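Local atomic coordinates of DUF1993 domain-containing protein (Shewanella denitrificans, PDB entry 2OQM), a protein that is of unknown function but belongs to the DUF1993 family and has been classed with the DinB-like helical proteins. Residues 41-46 with 52-57; 60-65 with 169-174. All blocks are in the same frame, centred on the assembly; numbering follows the deposited sequence.

In the fold
Both contacts lie at one end of an elongated helical chain, on the same side of its centre, with their own centres about 12 Å apart. They come in series: contact 1 closes the turn between helix 13-50 and helix 54-58, and contact 2 then reaches from the loop 60-65 across more than 100 residues to the end of helix 146-172. They touch directly, since Phe46 CZ lies 3.3 Å from Asn172 O and Leu57 CD2 lies 3.4 Å from Asn172 CB. Together they therefore pack the first helix, the short helix and the last turn of 146-172 into one end of the bundle, where contact 2 also borders the second subunit.

Contact 1: 41-46 with 52-57; sequences DKAEAF and VDMDVL
Phe46 meets the segment 52-57 through its CD2 and CE2 carbons: CE2 is 3.9 Å from Val52 CG2, and CD2 is 4.0 Å from Leu57 CD1. Both methyls approach the ring obliquely. The torsion that sets CG anti to the backbone N of Phe46 (chi1 172°) swings the ring across to these partners, although the CB itself does not point at them. Selenomethionine Met54 reaches back in a comparable way. Its CG is also anti to the backbone N, and bends of 56° and 62° at chi2 and chi3 curl the chain until CE rests on the backbone of helix 13-50, 3.5 Å from Ala43 O. The same methyl lies 4.0 Å from Ala43 CB and 4.0 Å from Glu44 CG, so Glu44 contributes its aliphatic stem while its carboxylate turns to a salt bridge with Arg108. Leu57 CD1 touches the alanine as well as the phenylalanine, 4.4 Å from Ala43 CB. Asp53 starts the short helix as its N-cap, OD1 accepting from Asp55 N at 3.1 Å from above the carboxylate plane. With methyls, ring carbons and the Glu44 stem making the side-chain contacts, the two segments are held across the turn by hydrophobic burial and dispersion.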
loop_
_atom_site.group_PDB
_atom_site.type_symbol
_atom_site.label_atom_id
_atom_site.label_comp_id
_atom_site.label_asym_id
_atom_site.label_seq_id
_atom_site.Cartn_x
_atom_site.Cartn_y
_atom_site.Cartn_z
ATOM N N ASP A 41 -17.174 3.763 9.799
ATOM C CA ASP A 41 -18.314 4.645 9.973
ATOM C C ASP A 41 -19.240 4.572 8.760
ATOM O O ASP A 41 -20.455 4.562 8.907
ATOM C CB ASP A 41 -17.900 6.108 10.193
ATOM C CG ASP A 41 -17.065 6.336 11.444
ATOM O OD1 ASP A 41 -17.016 5.481 12.379
ATOM O OD2 ASP A 41 -16.428 7.419 11.455
ATOM N N LYS A 42 -18.693 4.535 7.551
ATOM C CA LYS A 42 -19.539 4.341 6.369
ATOM C C LYS A 42 -20.205 2.979 6.354
ATOM O O LYS A 42 -21.360 2.892 5.963
ATOM C CB LYS A 42 -18.761 4.589 5.063
ATOM C CG LYS A 42 -18.203 6.015 5.028
ATOM C CD LYS A 42 -18.390 6.631 3.678
ATOM C CE LYS A 42 -18.068 8.103 3.669
ATOM N NZ LYS A 42 -17.896 8.567 2.258
ATOM N N ALA A 43 -19.489 1.927 6.771
ATOM C CA ALA A 43 -20.085 0.574 6.862
ATOM C C ALA A 43 -21.283 0.548 7.832
ATOM O O ALA A 43 -22.308 -0.022 7.531
ATOM C CB ALA A 43 -19.045 -0.465 7.236
ATOM N N GLU A 44 -21.172 1.212 8.977
ATOM C CA GLU A 44 -22.339 1.345 9.864
ATOM C C GLU A 44 -23.488 2.100 9.234
ATOM O O GLU A 44 -24.671 1.722 9.405
ATOM C CB GLU A 44 -21.971 2.083 11.156
ATOM C CG GLU A 44 -20.995 1.395 12.020
ATOM C CD GLU A 44 -20.958 2.004 13.409
ATOM O OE1 GLU A 44 -21.860 1.721 14.202
ATOM O OE2 GLU A 44 -20.010 2.741 13.711
ATOM N N ALA A 45 -23.182 3.197 8.541
ATOM C CA ALA A 45 -24.245 3.945 7.837
ATOM C C ALA A 45 -24.946 3.045 6.828
ATOM O O ALA A 45 -26.160 2.945 6.839
ATOM C CB ALA A 45 -23.719 5.228 7.185
ATOM N N PHE A 46 -24.189 2.327 6.013
ATOM C CA PHE A 46 -24.744 1.388 5.047
ATOM C C PHE A 46 -25.658 0.327 5.666
ATOM O O PHE A 46 -26.716 0.004 5.147
ATOM C CB PHE A 46 -23.590 0.669 4.364
ATOM C CG PHE A 46 -23.997 -0.443 3.482
ATOM C CD1 PHE A 46 -24.412 -0.203 2.186
ATOM C CD2 PHE A 46 -23.907 -1.758 3.909
ATOM C CE1 PHE A 46 -24.723 -1.248 1.363
ATOM C CE2 PHE A 46 -24.260 -2.792 3.078
ATOM C CZ PHE A 46 -24.666 -2.541 1.833
ATOM N N VAL A 52 -28.858 -4.094 6.797
ATOM C CA VAL A 52 -27.922 -5.220 6.668
ATOM C C VAL A 52 -27.320 -5.417 8.056
ATOM O O VAL A 52 -27.030 -4.463 8.769
ATOM C CB VAL A 52 -26.819 -4.868 5.628
ATOM C CG1 VAL A 52 -25.657 -5.888 5.597
ATOM C CG2 VAL A 52 -27.457 -4.681 4.232
ATOM N N ASP A 53 -27.150 -6.662 8.443
ATOM C CA ASP A 53 -26.570 -7.017 9.711
ATOM C C ASP A 53 -25.051 -6.817 9.615
ATOM O O ASP A 53 -24.414 -7.313 8.691
ATOM C CB ASP A 53 -26.923 -8.472 9.946
ATOM C CG ASP A 53 -26.304 -9.031 11.158
ATOM O OD1 ASP A 53 -25.671 -8.262 11.893
ATOM O OD2 ASP A 53 -26.466 -10.266 11.362
HETATM N N MSE A 54 -24.467 -6.075 10.558
HETATM C CA MSE A 54 -23.011 -5.808 10.527
HETATM C C MSE A 54 -22.173 -7.110 10.550
HETATM O O MSE A 54 -21.086 -7.175 9.978
HETATM C CB MSE A 54 -22.629 -4.903 11.706
HETATM C CG MSE A 54 -21.169 -4.541 11.849
HETATM SE SE MSE A 54 -20.326 -3.672 10.271
HETATM C CE MSE A 54 -21.318 -2.109 10.131
ATOM N N ASP A 55 -22.676 -8.127 11.236
ATOM C CA ASP A 55 -22.041 -9.445 11.305
ATOM C C ASP A 55 -21.751 -10.025 9.918
ATOM O O ASP A 55 -20.711 -10.692 9.694
ATOM C CB ASP A 55 -22.955 -10.422 12.083
ATOM C CG ASP A 55 -22.210 -11.656 12.600
ATOM O OD1 ASP A 55 -21.156 -11.506 13.257
ATOM O OD2 ASP A 55 -22.686 -12.786 12.350
ATOM N N VAL A 56 -22.681 -9.793 8.998
ATOM C CA VAL A 56 -22.588 -10.297 7.632
ATOM C C VAL A 56 -21.378 -9.653 6.949
ATOM O O VAL A 56 -20.555 -10.348 6.407
ATOM C CB VAL A 56 -23.898 -10.029 6.801
ATOM C CG1 VAL A 56 -23.694 -10.386 5.301
ATOM C CG2 VAL A 56 -25.095 -10.834 7.363
ATOM N N LEU A 57 -21.237 -8.326 7.091
ATOM C CA LEU A 57 -20.085 -7.590 6.573
ATOM C C LEU A 57 -18.771 -8.033 7.203
ATOM O O LEU A 57 -17.782 -8.269 6.494
ATOM C CB LEU A 57 -20.264 -6.042 6.734
ATOM C CG LEU A 57 -21.459 -5.410 6.012
ATOM C CD1 LEU A 57 -21.602 -3.937 6.376
ATOM C CD2 LEU A 57 -21.340 -5.596 4.468
#

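Contact 2: 60-65 with 169-174. With FMT (formic acid), chain I; EDO (1,2-ethanediol), chain T.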
loop_
_atom_site.group_PDB
_atom_site.type_symbol
_atom_site.label_atom_id
_atom_site.label_comp_id
_atom_site.label_asym_id
_atom_site.label_seq_id
_atom_site.Cartn_x
_atom_site.Cartn_y
_atom_site.Cartn_z
ATOM N N SER A 60 -17.526 -11.270 5.806
ATOM C CA SER A 60 -17.439 -11.341 4.359
ATOM C C SER A 60 -15.971 -11.353 3.962
ATOM O O SER A 60 -15.106 -11.067 4.765
ATOM C CB SER A 60 -18.176 -10.154 3.721
ATOM O OG SER A 60 -18.355 -10.298 2.311
ATOM N N ARG A 61 -15.740 -11.767 2.732
ATOM C CA ARG A 61 -14.420 -11.969 2.161
ATOM C C ARG A 61 -14.487 -11.928 0.633
ATOM O O ARG A 61 -15.564 -12.065 0.062
ATOM C CB ARG A 61 -13.864 -13.297 2.574
ATOM C CG ARG A 61 -14.682 -14.467 2.094
ATOM C CD ARG A 61 -14.233 -15.730 2.768
ATOM N NE ARG A 61 -14.764 -15.897 4.099
ATOM C CZ ARG A 61 -14.060 -16.248 5.158
ATOM N NH1 ARG A 61 -12.750 -16.407 5.090
ATOM N NH2 ARG A 61 -14.689 -16.417 6.283
ATOM N N LEU A 62 -13.335 -11.747 0.001
ATOM C CA LEU A 62 -13.246 -11.656 -1.486
ATOM C C LEU A 62 -13.030 -13.002 -2.168
ATOM O O LEU A 62 -13.239 -13.124 -3.349
ATOM C CB LEU A 62 -12.132 -10.726 -1.902
ATOM C CG LEU A 62 -12.331 -9.269 -1.499
ATOM C CD1 LEU A 62 -11.129 -8.481 -2.016
ATOM C CD2 LEU A 62 -13.715 -8.759 -1.994
ATOM N N ALA A 63 -12.644 -14.013 -1.399
ATOM C CA ALA A 63 -12.437 -15.368 -1.916
ATOM C C ALA A 63 -12.572 -16.332 -0.791
ATOM O O ALA A 63 -12.244 -16.003 0.370
ATOM C CB ALA A 63 -11.075 -15.539 -2.601
ATOM N N ALA A 64 -13.007 -17.533 -1.110
ATOM C CA ALA A 64 -13.336 -18.516 -0.071
ATOM C C ALA A 64 -12.152 -18.910 0.837
ATOM O O ALA A 64 -12.332 -19.213 2.017
ATOM C CB ALA A 64 -13.949 -19.810 -0.725
ATOM N N ASP A 65 -10.943 -18.881 0.274
ATOM C CA ASP A 65 -9.709 -19.174 1.019
ATOM C C ASP A 65 -8.909 -17.931 1.376
ATOM O O ASP A 65 -7.706 -18.039 1.599
ATOM C CB ASP A 65 -8.838 -20.188 0.243
ATOM C CG ASP A 65 -8.336 -19.645 -1.057
ATOM O OD1 ASP A 65 -8.723 -18.519 -1.383
ATOM O OD2 ASP A 65 -7.522 -20.330 -1.731
ATOM N N LEU A 169 -15.800 -4.235 1.807
ATOM C CA LEU A 169 -16.942 -3.377 2.110
ATOM C C LEU A 169 -17.549 -2.847 0.837
ATOM O O LEU A 169 -18.751 -2.869 0.636
ATOM C CB LEU A 169 -16.529 -2.243 3.012
ATOM C CG LEU A 169 -16.191 -2.726 4.421
ATOM C CD1 LEU A 169 -15.478 -1.576 5.190
ATOM C CD2 LEU A 169 -17.506 -3.194 5.094
ATOM N N ARG A 170 -16.692 -2.397 -0.042
ATOM C CA ARG A 170 -17.120 -1.861 -1.330
ATOM C C ARG A 170 -17.904 -2.895 -2.148
ATOM O O ARG A 170 -18.972 -2.615 -2.707
ATOM C CB ARG A 170 -15.874 -1.407 -2.083
ATOM C CG ARG A 170 -16.121 -0.606 -3.315
ATOM C CD ARG A 170 -16.840 0.701 -3.037
ATOM N NE ARG A 170 -17.194 1.359 -4.285
ATOM C CZ ARG A 170 -16.402 2.195 -4.953
ATOM N NH1 ARG A 170 -15.203 2.527 -4.501
ATOM N NH2 ARG A 170 -16.823 2.729 -6.090
ATOM N N HIS A 171 -17.403 -4.115 -2.173
ATOM C CA HIS A 171 -18.029 -5.235 -2.862
ATOM C C HIS A 171 -19.428 -5.510 -2.340
ATOM O O HIS A 171 -20.307 -5.909 -3.092
ATOM C CB HIS A 171 -17.095 -6.464 -2.716
ATOM C CG HIS A 171 -17.624 -7.743 -3.297
ATOM N ND1 HIS A 171 -17.788 -7.933 -4.645
ATOM C CD2 HIS A 171 -17.945 -8.922 -2.706
ATOM C CE1 HIS A 171 -18.245 -9.160 -4.865
ATOM N NE2 HIS A 171 -18.359 -9.783 -3.701
ATOM N N ASN A 172 -19.626 -5.327 -1.038
ATOM C CA ASN A 172 -20.905 -5.551 -0.382
ATOM C C ASN A 172 -21.891 -4.401 -0.536
ATOM O O ASN A 172 -23.055 -4.559 -0.192
ATOM C CB ASN A 172 -20.686 -5.865 1.102
ATOM C CG ASN A 172 -20.467 -7.325 1.342
ATOM O OD1 ASN A 172 -21.440 -8.047 1.540
ATOM N ND2 ASN A 172 -19.177 -7.783 1.312
ATOM N N GLY A 173 -21.418 -3.271 -1.062
ATOM C CA GLY A 173 -22.254 -2.117 -1.408
ATOM C C GLY A 173 -21.976 -0.826 -0.637
ATOM O O GLY A 173 -22.624 0.190 -0.895
ATOM N N VAL A 174 -21.032 -0.866 0.312
ATOM C CA VAL A 174 -20.700 0.297 1.094
ATOM C C VAL A 174 -20.090 1.363 0.209
ATOM O O VAL A 174 -19.147 1.101 -0.482
ATOM C CB VAL A 174 -19.742 -0.053 2.229
ATOM C CG1 VAL A 174 -19.388 1.218 3.087
ATOM C CG2 VAL A 174 -20.358 -1.090 3.070
HETATM C C FMT I . -18.578 -16.043 4.436
HETATM O O1 FMT I . -18.338 -16.691 5.469
HETATM O O2 FMT I . -17.800 -15.189 3.972
HETATM C C1 EDO T . -20.630 -6.677 -7.997
HETATM O O1 EDO T . -19.325 -6.391 -8.478
HETATM C C2 EDO T . -20.662 -6.835 -6.461
HETATM O O2 EDO T . -20.860 -5.565 -5.797
#
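Asn172 gives the polar link between the segments, its ND2 donating to Ser60 OG at 2.8 Å. Ser60 has a second conformer, so this link is conditional on the modelled one, in which OG stands anti to the backbone N. There the bond is fairly straight (158° at the hydrogen), and the oxygen lies close to the amide plane. Asn172 ND2 also donates to Ile168 O; in this conformer the amide N has two acceptors, which would limit its rotation. The apolar part is slight: Leu62 CD2 lies 4.1 Å from His171 CB, the side chains running past each other in opposite directions. Two small molecules, probably from the crystallisation liquor, add bonds. Arg61 NE donates to formic acid O2 at 3.1 Å, the oxygen lying at the guanidinium edge, near its plane; 1,2-ethanediol O2 donates to His171 O at 2.8 Å. Replacing Arg61 with alanine would probably leave formic acid O2 and Gln66 O, which takes a bond from Arg61 NH1, without these donors. His171 ND1 bonds Leu62 O of the second subunit, and its ring meets that of His171 of the second subunit, their planes at about 70°. The contact thus sets a Schellman-capped helix C-terminus, with Gly173 at positive phi, beside a loop at the dimer interface.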